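Side-chain contacts in MtVAO615 (PDB 6F72), which is probably a secreted FAD-dependent oxidase that carries its flavin bicovalently and, once reduced, reacts rapidly with oxygen, although no substrate is known: residues Ala36-Ser40 and Arg41-Lys45; Leu371-Leu374 and Ala375-Ile379. One frame throughout, in Å; residues are numbered along the deposited sequence.

Contact 1. Residues Ala36-Ser40 and Arg41-Lys45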
loop_
_atom_site.group_PDB
_atom_site.type_symbol
_atom_site.label_atom_id
_atom_site.label_comp_id
_atom_site.label_asym_id
_atom_site.label_seq_id
_atom_site.Cartn_x
_atom_site.Cartn_y
_atom_site.Cartn_z
ATOM N N ALA A 36 -10.066 34.189 1.750
ATOM C CA ALA A 36 -10.899 33.329 2.597
ATOM C C ALA A 36 -10.155 32.224 3.379
ATOM O O ALA A 36 -10.798 31.469 4.118
ATOM C CB ALA A 36 -12.047 32.740 1.787
ATOM N N TRP A 37 -8.825 32.133 3.227
ATOM C CA TRP A 37 -7.996 31.249 4.073
ATOM C C TRP A 37 -8.206 31.626 5.546
ATOM O O TRP A 37 -8.251 32.817 5.861
ATOM C CB TRP A 37 -6.516 31.376 3.713
ATOM C CG TRP A 37 -5.593 30.440 4.471
ATOM C CD1 TRP A 37 -4.730 30.775 5.475
ATOM C CD2 TRP A 37 -5.446 29.026 4.275
ATOM N NE1 TRP A 37 -4.054 29.659 5.918
ATOM C CE2 TRP A 37 -4.472 28.573 5.199
ATOM C CE3 TRP A 37 -6.050 28.092 3.411
ATOM C CZ2 TRP A 37 -4.083 27.226 5.283
ATOM C CZ3 TRP A 37 -5.656 26.748 3.491
ATOM C CH2 TRP A 37 -4.682 26.334 4.423
ATOM N N PRO A 38 -8.369 30.623 6.441
ATOM C CA PRO A 38 -8.653 30.953 7.838
ATOM C C PRO A 38 -7.518 31.750 8.487
ATOM O O PRO A 38 -6.349 31.418 8.288
ATOM C CB PRO A 38 -8.809 29.576 8.503
ATOM C CG PRO A 38 -9.160 28.644 7.398
ATOM C CD PRO A 38 -8.397 29.162 6.216
ATOM N N SER A 39 -7.880 32.799 9.235
ATOM C CA SER A 39 -6.936 33.594 10.048
ATOM C C SER A 39 -6.145 32.729 11.039
ATOM O O SER A 39 -6.528 31.603 11.324
ATOM C CB SER A 39 -7.682 34.705 10.803
ATOM O OG SER A 39 -8.532 34.166 11.804
ATOM N N SER A 40 -5.046 33.256 11.581
ATOM C CA SER A 40 -4.265 32.493 12.568
ATOM C C SER A 40 -5.032 32.349 13.884
ATOM O O SER A 40 -4.771 31.431 14.665
ATOM C CB SER A 40 -2.888 33.100 12.775
ATOM O OG SER A 40 -2.988 34.499 12.742
ATOM N N ARG A 41 -5.988 33.261 14.083
ATOM C CA ARG A 41 -6.957 33.226 15.169
ATOM C C ARG A 41 -7.951 32.073 14.961
ATOM O O ARG A 41 -8.285 31.368 15.919
ATOM C CB ARG A 41 -7.680 34.576 15.266
ATOM C CG ARG A 41 -8.569 34.738 16.488
ATOM C CD ARG A 41 -8.981 36.187 16.690
ATOM N NE ARG A 41 -8.052 36.899 17.563
ATOM C CZ ARG A 41 -8.105 38.200 17.834
ATOM N NH1 ARG A 41 -9.047 38.975 17.306
ATOM N NH2 ARG A 41 -7.200 38.733 18.640
ATOM N N ASP A 42 -8.410 31.887 13.716
ATOM C CA ASP A 42 -9.225 30.726 13.355
ATOM C C ASP A 42 -8.460 29.439 13.643
ATOM O O ASP A 42 -8.988 28.532 14.292
ATOM C CB ASP A 42 -9.644 30.769 11.884
ATOM C CG ASP A 42 -10.713 31.807 11.593
ATOM O OD1 ASP A 42 -11.592 32.046 12.452
ATOM O OD2 ASP A 42 -10.682 32.373 10.475
ATOM N N TRP A 43 -7.210 29.379 13.187
ATOM C CA TRP A 43 -6.348 28.220 13.426
ATOM C C TRP A 43 -6.098 27.970 14.929
ATOM O O TRP A 43 -6.231 26.826 15.393
ATOM C CB TRP A 43 -5.047 28.317 12.600
ATOM C CG TRP A 43 -5.293 28.195 11.092
ATOM C CD1 TRP A 43 -5.183 29.189 10.152
ATOM C CD2 TRP A 43 -5.710 27.017 10.375
ATOM N NE1 TRP A 43 -5.499 28.708 8.902
ATOM C CE2 TRP A 43 -5.826 27.381 9.005
ATOM C CE3 TRP A 43 -5.976 25.693 10.752
ATOM C CZ2 TRP A 43 -6.206 26.470 8.016
ATOM C CZ3 TRP A 43 -6.362 24.771 9.751
ATOM C CH2 TRP A 43 -6.470 25.174 8.402
ATOM N N ALA A 44 -5.793 29.036 15.679
ATOM C CA ALA A 44 -5.637 28.953 17.139
ATOM C C ALA A 44 -6.892 28.396 17.841
ATOM O O ALA A 44 -6.782 27.569 18.740
ATOM C CB ALA A 44 -5.249 30.307 17.727
ATOM N N LYS A 45 -8.065 28.854 17.408
ATOM C CA LYS A 45 -9.362 28.420 17.933
ATOM C C LYS A 45 -9.592 26.913 17.681
ATOM O O LYS A 45 -10.092 26.205 18.565
ATOM C CB LYS A 45 -10.470 29.305 17.329
ATOM C CG LYS A 45 -11.921 28.867 17.512
ATOM C CD LYS A 45 -12.737 29.221 16.268
ATOM C CE LYS A 45 -12.655 28.127 15.198
ATOM N NZ LYS A 45 -12.706 28.631 13.790
#

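Contact 2. Residues Leu371-Leu374 and Ala375-Ile379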
loop_
_atom_site.group_PDB
_atom_site.type_symbol
_atom_site.label_atom_id
_atom_site.label_comp_id
_atom_site.label_asym_id
_atom_site.label_seq_id
_atom_site.Cartn_x
_atom_site.Cartn_y
_atom_site.Cartn_z
ATOM N N LEU A 371 12.119 -27.645 -8.606
ATOM C CA LEU A 371 13.527 -28.073 -8.728
ATOM C C LEU A 371 13.765 -29.077 -9.863
ATOM O O LEU A 371 14.812 -29.021 -10.522
ATOM C CB LEU A 371 14.080 -28.631 -7.400
ATOM C CG LEU A 371 13.903 -27.905 -6.054
ATOM C CD1 LEU A 371 14.727 -28.576 -4.964
ATOM C CD2 LEU A 371 14.234 -26.420 -6.122
ATOM N N ASP A 372 12.805 -29.981 -10.083
ATOM C CA ASP A 372 12.858 -30.922 -11.199
ATOM C C ASP A 372 12.745 -30.208 -12.540
ATOM O O ASP A 372 13.443 -30.580 -13.496
ATOM C CB ASP A 372 11.762 -31.992 -11.091
ATOM C CG ASP A 372 12.070 -33.066 -10.055
ATOM O OD1 ASP A 372 13.248 -33.279 -9.693
ATOM O OD2 ASP A 372 11.109 -33.712 -9.597
ATOM N N ASP A 373 11.877 -29.191 -12.615
ATOM C CA ASP A 373 11.695 -28.428 -13.854
ATOM C C ASP A 373 12.975 -27.715 -14.268
ATOM O O ASP A 373 13.381 -27.775 -15.440
ATOM C CB ASP A 373 10.538 -27.435 -13.756
ATOM C CG ASP A 373 10.324 -26.665 -15.057
ATOM O OD1 ASP A 373 10.971 -25.614 -15.241
ATOM O OD2 ASP A 373 9.525 -27.123 -15.905
ATOM N N LEU A 374 13.606 -27.057 -13.297
ATOM C CA LEU A 374 14.887 -26.389 -13.508
ATOM C C LEU A 374 15.987 -27.381 -13.908
ATOM O O LEU A 374 16.724 -27.127 -14.868
ATOM C CB LEU A 374 15.282 -25.565 -12.274
ATOM C CG LEU A 374 14.348 -24.389 -11.964
ATOM C CD1 LEU A 374 14.397 -24.000 -10.490
ATOM C CD2 LEU A 374 14.644 -23.198 -12.865
ATOM N N ALA A 375 16.067 -28.507 -13.190
ATOM C CA ALA A 375 17.010 -29.591 -13.500
ATOM C C ALA A 375 16.884 -30.061 -14.954
ATOM O O ALA A 375 17.893 -30.171 -15.648
ATOM C CB ALA A 375 16.829 -30.760 -12.536
ATOM N N SER A 376 15.649 -30.286 -15.414
ATOM C CA SER A 376 15.376 -30.754 -16.791
ATOM C C SER A 376 15.754 -29.727 -17.867
ATOM O O SER A 376 15.866 -30.061 -19.059
ATOM C CB SER A 376 13.903 -31.154 -16.947
ATOM O OG SER A 376 13.091 -30.013 -17.181
ATOM N N ARG A 377 15.940 -28.482 -17.434
ATOM C CA ARG A 377 16.268 -27.379 -18.325
ATOM C C ARG A 377 17.744 -26.968 -18.236
ATOM O O ARG A 377 18.150 -25.955 -18.812
ATOM C CB ARG A 377 15.316 -26.208 -18.066
ATOM C CG ARG A 377 13.909 -26.471 -18.583
ATOM C CD ARG A 377 12.921 -25.532 -17.927
ATOM N NE ARG A 377 11.986 -24.988 -18.902
ATOM C CZ ARG A 377 10.734 -25.394 -19.080
ATOM N NH1 ARG A 377 10.212 -26.370 -18.347
ATOM N NH2 ARG A 377 9.989 -24.809 -20.006
ATOM N N GLY A 378 18.534 -27.785 -17.536
ATOM C CA GLY A 378 19.969 -27.577 -17.367
ATOM C C GLY A 378 20.352 -26.453 -16.408
ATOM O O GLY A 378 21.472 -25.937 -16.477
ATOM N N ILE A 379 19.427 -26.077 -15.525
ATOM C CA ILE A 379 19.652 -25.020 -14.521
ATOM C C ILE A 379 19.966 -25.639 -13.158
ATOM O O ILE A 379 19.254 -26.527 -12.694
ATOM C CB ILE A 379 18.444 -24.046 -14.433
ATOM C CG1 ILE A 379 18.248 -23.315 -15.773
ATOM C CG2 ILE A 379 18.638 -23.027 -13.322
ATOM C CD1 ILE A 379 16.872 -22.722 -15.983
#

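Contact 1. Residues Ala36-Ser40 and Arg41-Lys45
A capping box formed by S39 and D42 starts helix 40-49. S39 sits at the N-cap, and its OG accepts the amide N of D42 at 3.0 Å in a fairly straight bond (156°). Serine suits this place because its short arm can turn back to a backbone N-H that has no preceding helical carbonyl to bind: with chi1 at 68°, OG is lodged between the residue's own N and carbonyl carbon, facing the first turn. The return bond, from S39 N to D42 OD2 at 3.1 Å, is weak and bent. Aspartate also brings a negative charge to the start of the helix, where the dipole would probably favour it, and K45 NZ makes a long salt bridge to the other oxygen, OD1. The helix's own bonding begins as W43 N donates to S39 O and A44 N to S40 O.

Next to the box, W43 meets the incoming loop. P38 lays CB over one face of the indole, offset toward the rim, with W43 NE1 3.4 Å from that carbon. The side chains of W37 and W43 cross at about a right angle, while their five-membered rings are only obliquely inclined, at 42°. Y126 stacks on W43 and F142 meets it obliquely, so a broad, rigid indole fits well here. With an alanine here instead of W43, P38 and W37 would probably lose the aromatic surface they pack on, and a gap would open beside the cap. In the W37-W43 pair, W43 CZ2 stands over one face of the W37 indole, 3.5 Å from W37 CZ2.

Contact 2. Residues Leu371-Leu374 and Ala375-Ile379
L371 lies near the C-terminal end of helix 360-376, which closes in a Schellman motif. The L371 carbonyl takes the amide of A375, and A375 CB lies close to the same oxygen, where a bare methyl suits an exposed helix position and asks for no partner. D372 likewise accepts from S376 N, while its carboxylate turns to a salt bridge with R368, one turn back.

D373 reaches forward instead. Its CG is anti to the backbone N (chi1 -179°), which carries the carboxylate along the helix toward R377. There D373 OD2 forms a salt bridge with R377 NH1 at 2.6 Å, as suits opposite charges four residues apart, at the edge of the guanidinium and near its plane; the two flat groups are 30° apart, and the arginine chain bends at chi3 to bring NH1 across. The D373 carbonyl O also accepts the hydroxyl of S376 at 2.9 Å, a bond that serine can make back onto its own helix and that occupies an oxygen near the helix end.

L374 holds the termination itself. Its carbonyl O is gripped by two amides, R377 N and I379 N, each at 3.0 Å and arriving from opposite faces of the carbonyl plane. G378 N binds A375 O, completing the motif, and the positive phi of G378 (74°) favours glycine. The reversal folds I379 back toward L374, where both branched apolar side chains pack on F309 of strand 302-310. Between the two residues, L374 CD2 lies 3.9 Å from I379 CD1 and 4.0 Å from I379 CG2.

How the contacts relate
From the N terminus, the chain first meets contact 1, where the loop of residues 36-40 runs into the first turn of helix 40-49. Contact 2 comes over 320 residues later, where residues 371-379 lead out of helix 360-376 toward strand 382-388. The two are in series, neither nested nor crossing, and stand on opposite sides of the chain's centre, their own centres about 69 Å apart. One shapes a helix beginning and the other a helix end. Contact 1 joins helix 40-49 to helix 133-146 and, through Y126, to strand 126-129 of the four-stranded mixed sheet; contact 2 ties the end of its helix to strand 302-310 of the seven-stranded antiparallel sheet and to helix 316-335.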